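Local atomic coordinates of regulatory protein of LacI family (Chloroflexus aggregans, PDB entry 3BBL), a protein that probably regulates transcription as a LacI-family transcriptional regulator, with a periplasmic-binding-protein-like core expected to sense a small effector molecule. Residues A[78-83]-A[100-105]; A[82-85]-A[89-92]. One frame throughout, in Å; residues are numbered along the deposited sequence.

Interaction 1: residues A[78-83]-A[100-105]; sequences PRVQFL and WDFAWV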
loop_
_atom_site.group_PDB
_atom_site.type_symbol
_atom_site.label_atom_id
_atom_site.label_comp_id
_atom_site.label_asym_id
_atom_site.label_seq_id
_atom_site.Cartn_x
_atom_site.Cartn_y
_atom_site.Cartn_z
ATOM N N PRO A 78 16.092 8.273 -19.589
ATOM C CA PRO A 78 16.834 7.403 -20.507
ATOM C C PRO A 78 15.984 6.278 -21.125
ATOM O O PRO A 78 16.173 5.911 -22.285
ATOM C CB PRO A 78 17.985 6.884 -19.638
ATOM C CG PRO A 78 17.424 6.928 -18.248
ATOM C CD PRO A 78 16.678 8.239 -18.238
ATOM N N ARG A 79 15.044 5.742 -20.355
ATOM C CA ARG A 79 14.180 4.679 -20.857
ATOM C C ARG A 79 13.312 5.188 -22.008
ATOM O O ARG A 79 13.094 4.483 -22.991
ATOM C CB ARG A 79 13.281 4.148 -19.736
ATOM C CG ARG A 79 14.016 3.490 -18.574
ATOM C CD ARG A 79 13.066 3.256 -17.413
ATOM N NE ARG A 79 12.457 4.513 -16.972
ATOM C CZ ARG A 79 11.444 4.598 -16.113
ATOM N NH1 ARG A 79 10.918 3.496 -15.593
ATOM N NH2 ARG A 79 10.952 5.784 -15.782
ATOM N N VAL A 80 12.819 6.414 -21.880
ATOM C CA VAL A 80 11.976 7.015 -22.911
ATOM C C VAL A 80 12.796 7.303 -24.164
ATOM O O VAL A 80 12.331 7.109 -25.289
ATOM C CB VAL A 80 11.346 8.333 -22.408
ATOM C CG1 VAL A 80 10.565 9.011 -23.534
ATOM C CG2 VAL A 80 10.435 8.046 -21.220
ATOM N N GLN A 81 14.018 7.772 -23.951
ATOM C CA GLN A 81 14.937 8.098 -25.031
ATOM C C GLN A 81 15.214 6.827 -25.833
ATOM O O GLN A 81 15.091 6.800 -27.059
ATOM C CB GLN A 81 16.238 8.630 -24.429
ATOM C CG GLN A 81 16.986 9.641 -25.266
ATOM C CD GLN A 81 18.270 10.085 -24.586
ATOM O OE1 GLN A 81 18.261 10.508 -23.423
ATOM N NE2 GLN A 81 19.386 9.990 -25.305
ATOM N N PHE A 82 15.578 5.772 -25.116
ATOM C CA PHE A 82 15.883 4.486 -25.724
ATOM C C PHE A 82 14.736 3.925 -26.558
ATOM O O PHE A 82 14.888 3.700 -27.756
ATOM C CB PHE A 82 16.268 3.487 -24.637
ATOM C CG PHE A 82 16.497 2.097 -25.148
ATOM C CD1 PHE A 82 17.546 1.825 -26.022
ATOM C CD2 PHE A 82 15.660 1.057 -24.759
ATOM C CE1 PHE A 82 17.761 0.535 -26.500
ATOM C CE2 PHE A 82 15.863 -0.235 -25.232
ATOM C CZ PHE A 82 16.917 -0.497 -26.105
ATOM N N LEU A 83 13.588 3.698 -25.928
ATOM C CA LEU A 83 12.435 3.147 -26.630
ATOM C C LEU A 83 12.025 3.998 -27.822
ATOM O O LEU A 83 11.493 3.484 -28.807
ATOM C CB LEU A 83 11.253 2.983 -25.666
ATOM C CG LEU A 83 11.542 2.045 -24.488
ATOM C CD1 LEU A 83 10.349 1.996 -23.552
ATOM C CD2 LEU A 83 11.875 0.655 -25.016
ATOM N N TRP A 100 9.075 17.335 -25.654
ATOM C CA TRP A 100 9.609 16.023 -26.013
ATOM C C TRP A 100 8.345 15.260 -26.395
ATOM O O TRP A 100 7.373 15.262 -25.634
ATOM C CB TRP A 100 10.295 15.355 -24.815
ATOM C CG TRP A 100 11.471 14.481 -25.207
ATOM C CD1 TRP A 100 12.096 14.439 -26.427
ATOM C CD2 TRP A 100 12.202 13.582 -24.353
ATOM N NE1 TRP A 100 13.162 13.572 -26.382
ATOM C CE2 TRP A 100 13.244 13.027 -25.132
ATOM C CE3 TRP A 100 12.061 13.178 -23.019
ATOM C CZ2 TRP A 100 14.160 12.108 -24.601
ATOM C CZ3 TRP A 100 12.973 12.263 -22.495
ATOM C CH2 TRP A 100 14.001 11.731 -23.290
ATOM N N ASP A 101 8.345 14.621 -27.562
ATOM C CA ASP A 101 7.153 13.916 -28.026
ATOM C C ASP A 101 7.119 12.392 -27.903
ATOM O O ASP A 101 8.081 11.705 -28.246
ATOM C CB ASP A 101 6.866 14.298 -29.479
ATOM C CG ASP A 101 5.641 13.593 -30.037
ATOM O OD1 ASP A 101 4.546 13.758 -29.447
ATOM O OD2 ASP A 101 5.772 12.877 -31.057
ATOM N N PHE A 102 5.984 11.885 -27.422
ATOM C CA PHE A 102 5.742 10.451 -27.250
ATOM C C PHE A 102 4.367 10.236 -26.628
ATOM O O PHE A 102 3.717 11.194 -26.212
ATOM C CB PHE A 102 6.828 9.814 -26.374
ATOM C CG PHE A 102 6.962 10.437 -25.016
ATOM C CD1 PHE A 102 6.245 9.942 -23.935
ATOM C CD2 PHE A 102 7.816 11.516 -24.813
ATOM C CE1 PHE A 102 6.379 10.512 -22.669
ATOM C CE2 PHE A 102 7.956 12.093 -23.557
ATOM C CZ PHE A 102 7.238 11.589 -22.482
ATOM N N ALA A 103 3.916 8.986 -26.576
ATOM C CA ALA A 103 2.609 8.678 -26.002
ATOM C C ALA A 103 2.651 8.660 -24.475
ATOM O O ALA A 103 3.552 8.073 -23.877
ATOM C CB ALA A 103 2.114 7.336 -26.521
ATOM N N TRP A 104 1.676 9.309 -23.844
ATOM C CA TRP A 104 1.628 9.328 -22.392
ATOM C C TRP A 104 0.280 9.603 -21.760
ATOM O O TRP A 104 -0.626 10.178 -22.375
ATOM C CB TRP A 104 2.644 10.330 -21.816
ATOM C CG TRP A 104 2.508 11.773 -22.284
ATOM C CD1 TRP A 104 3.329 12.424 -23.162
ATOM C CD2 TRP A 104 1.537 12.742 -21.855
ATOM N NE1 TRP A 104 2.936 13.736 -23.303
ATOM C CE2 TRP A 104 1.841 13.957 -22.516
ATOM C CE3 TRP A 104 0.443 12.702 -20.981
ATOM C CZ2 TRP A 104 1.089 15.121 -22.325
ATOM C CZ3 TRP A 104 -0.306 13.865 -20.791
ATOM C CH2 TRP A 104 0.024 15.057 -21.465
ATOM N N VAL A 105 0.171 9.159 -20.513
ATOM C CA VAL A 105 -1.000 9.368 -19.687
ATOM C C VAL A 105 -0.418 9.977 -18.414
ATOM O O VAL A 105 0.597 9.503 -17.904
ATOM C CB VAL A 105 -1.706 8.046 -19.325
ATOM C CG1 VAL A 105 -2.866 8.325 -18.375
ATOM C CG2 VAL A 105 -2.213 7.352 -20.585
#
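V80 meets two aromatic rings with a single methyl. Its CG1 lies 4.0 Å from the centroid of the F102 ring, only 13° off the ring normal, a CH-pi contact over the face. The same CG1 also sits over one face of the W100 indole, near the rim, 4.2 Å from CZ3. The torsion explains this choice of branch: CG1 is anti to the backbone N (chi1 175°) and reaches out from the helix toward both rings. Q81 adds a contact from the next position. Its CG approaches the indole edge near the ring plane, 3.8 Å from W100 CZ2, and its CB is 4.0 Å from W100 CH2. One ring is thus touched over a face by V80 and along its benzo edge by Q81. W100 and Q81 form the more open side of the contact, while V80 and F102 are buried.

The second shell sets these groups in place. V80 also packs on L70 and F90, and F102 on F90 and A92, so the methyl belongs to the layer between helix 78-85 and the sheet. F102 O makes a weak hydrogen bond to H267 NE2. No hydrogen bond joins the two segments. The fit therefore depends on shape and dispersion, centred on the V80 methyl.

Interaction 2: residues A[82-85]-A[89-92]; sequences FLLK and PFVA
F90 leaves its strand toward the helix and meets two successive leucines, L83 and L84. Its CB starts the contact, 3.8 Å from L83 CD1. The same methyl is 3.8 Å from F90 CG. CG is lodged between the backbone N and the carbonyl carbon, and this chi1 of 80° carries the ring past L83 to L84. Next comes CD2, which is 3.5 Å from L83 CB, the closest approach of the two segments. CE2 touches both leucines: it is 3.7 Å from L83 CB and 3.8 Å from L84 CD2. At the tip, CZ is 3.9 Å from L84 CG, which lies at the ring edge and in its plane. L83 thus meets CB, CG and the CD2-CE2 bond of F90, and L84 meets CE2 and CZ.

Further packing surrounds the pair. L83 also touches F68 and L70 of strand 67-70 and I60 of helix 54-61, while L84 touches F102. The contact is wholly apolar and largely buried. It packs the last turn of helix 78-85 on the strand that follows it, in the beta-alpha-beta unit of strand 67-70, helix 78-85 and strand 90-93. Such units build the Rossmann-like subdomains of periplasmic-binding-protein folds.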
loop_
_atom_site.group_PDB
_atom_site.type_symbol
_atom_site.label_atom_id
_atom_site.label_comp_id
_atom_site.label_asym_id
_atom_site.label_seq_id
_atom_site.Cartn_x
_atom_site.Cartn_y
_atom_site.Cartn_z
ATOM N N PHE A 82 15.578 5.772 -25.116
ATOM C CA PHE A 82 15.883 4.486 -25.724
ATOM C C PHE A 82 14.736 3.925 -26.558
ATOM O O PHE A 82 14.888 3.700 -27.756
ATOM C CB PHE A 82 16.268 3.487 -24.637
ATOM C CG PHE A 82 16.497 2.097 -25.148
ATOM C CD1 PHE A 82 17.546 1.825 -26.022
ATOM C CD2 PHE A 82 15.660 1.057 -24.759
ATOM C CE1 PHE A 82 17.761 0.535 -26.500
ATOM C CE2 PHE A 82 15.863 -0.235 -25.232
ATOM C CZ PHE A 82 16.917 -0.497 -26.105
ATOM N N LEU A 83 13.588 3.698 -25.928
ATOM C CA LEU A 83 12.435 3.147 -26.630
ATOM C C LEU A 83 12.025 3.998 -27.822
ATOM O O LEU A 83 11.493 3.484 -28.807
ATOM C CB LEU A 83 11.253 2.983 -25.666
ATOM C CG LEU A 83 11.542 2.045 -24.488
ATOM C CD1 LEU A 83 10.349 1.996 -23.552
ATOM C CD2 LEU A 83 11.875 0.655 -25.016
ATOM N N LEU A 84 12.268 5.302 -27.737
ATOM C CA LEU A 84 11.925 6.195 -28.839
ATOM C C LEU A 84 12.839 5.906 -30.023
ATOM O O LEU A 84 12.392 5.857 -31.169
ATOM C CB LEU A 84 12.073 7.662 -28.419
ATOM C CG LEU A 84 10.899 8.268 -27.652
ATOM C CD1 LEU A 84 11.267 9.654 -27.182
ATOM C CD2 LEU A 84 9.670 8.308 -28.545
ATOM N N LYS A 85 14.121 5.713 -29.732
ATOM C CA LYS A 85 15.102 5.417 -30.765
ATOM C C LYS A 85 14.777 4.080 -31.426
ATOM O O LYS A 85 14.818 3.960 -32.653
ATOM C CB LYS A 85 16.508 5.370 -30.159
ATOM C CG LYS A 85 16.976 6.699 -29.590
ATOM C CD LYS A 85 18.248 6.538 -28.757
ATOM C CE LYS A 85 18.671 7.863 -28.110
ATOM N NZ LYS A 85 19.801 7.703 -27.145
ATOM N N PRO A 89 6.880 0.205 -29.255
ATOM C CA PRO A 89 5.660 0.674 -28.582
ATOM C C PRO A 89 5.785 0.836 -27.065
ATOM O O PRO A 89 6.298 -0.046 -26.365
ATOM C CB PRO A 89 4.628 -0.395 -28.939
ATOM C CG PRO A 89 5.151 -0.977 -30.219
ATOM C CD PRO A 89 6.626 -1.062 -29.959
ATOM N N PHE A 90 5.307 1.968 -26.560
ATOM C CA PHE A 90 5.349 2.227 -25.132
ATOM C C PHE A 90 4.494 3.425 -24.790
ATOM O O PHE A 90 4.274 4.305 -25.618
ATOM C CB PHE A 90 6.789 2.470 -24.665
ATOM C CG PHE A 90 7.301 3.861 -24.931
ATOM C CD1 PHE A 90 7.077 4.889 -24.016
ATOM C CD2 PHE A 90 8.026 4.141 -26.086
ATOM C CE1 PHE A 90 7.575 6.180 -24.248
ATOM C CE2 PHE A 90 8.528 5.424 -26.328
ATOM C CZ PHE A 90 8.303 6.445 -25.409
ATOM N N VAL A 91 3.999 3.434 -23.562
ATOM C CA VAL A 91 3.197 4.535 -23.053
ATOM C C VAL A 91 3.820 4.889 -21.718
ATOM O O VAL A 91 4.090 4.010 -20.902
ATOM C CB VAL A 91 1.729 4.131 -22.822
ATOM C CG1 VAL A 91 1.013 5.219 -22.038
ATOM C CG2 VAL A 91 1.034 3.912 -24.147
ATOM N N ALA A 92 4.080 6.169 -21.505
ATOM C CA ALA A 92 4.658 6.607 -20.242
ATOM C C ALA A 92 3.558 7.149 -19.337
ATOM O O ALA A 92 2.677 7.876 -19.787
ATOM C CB ALA A 92 5.709 7.682 -20.486
#

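How the interactions relate
Both contacts start from helix 78-85, which follows strand 67-70. Interaction 2 closes the shorter loop: the chain leaves the helix, turns within three residues and enters strand 90-93. Interaction 1 closes a wider loop, running through strand 90-93 to W100 and F102, just ahead of strand 104-107. The 82-85/89-92 loop is nested in it, and the helical segments of the two overlap at F82 and L83. Their centres are about 5 Å apart. The two strands are parallel neighbours in the sheet, linked by probable hydrogen bonds V105 N to A92 O and A92 N to A103 O. One helix thus packs on strand 90-93 and on the loop that leads into its neighbour, strand 104-107.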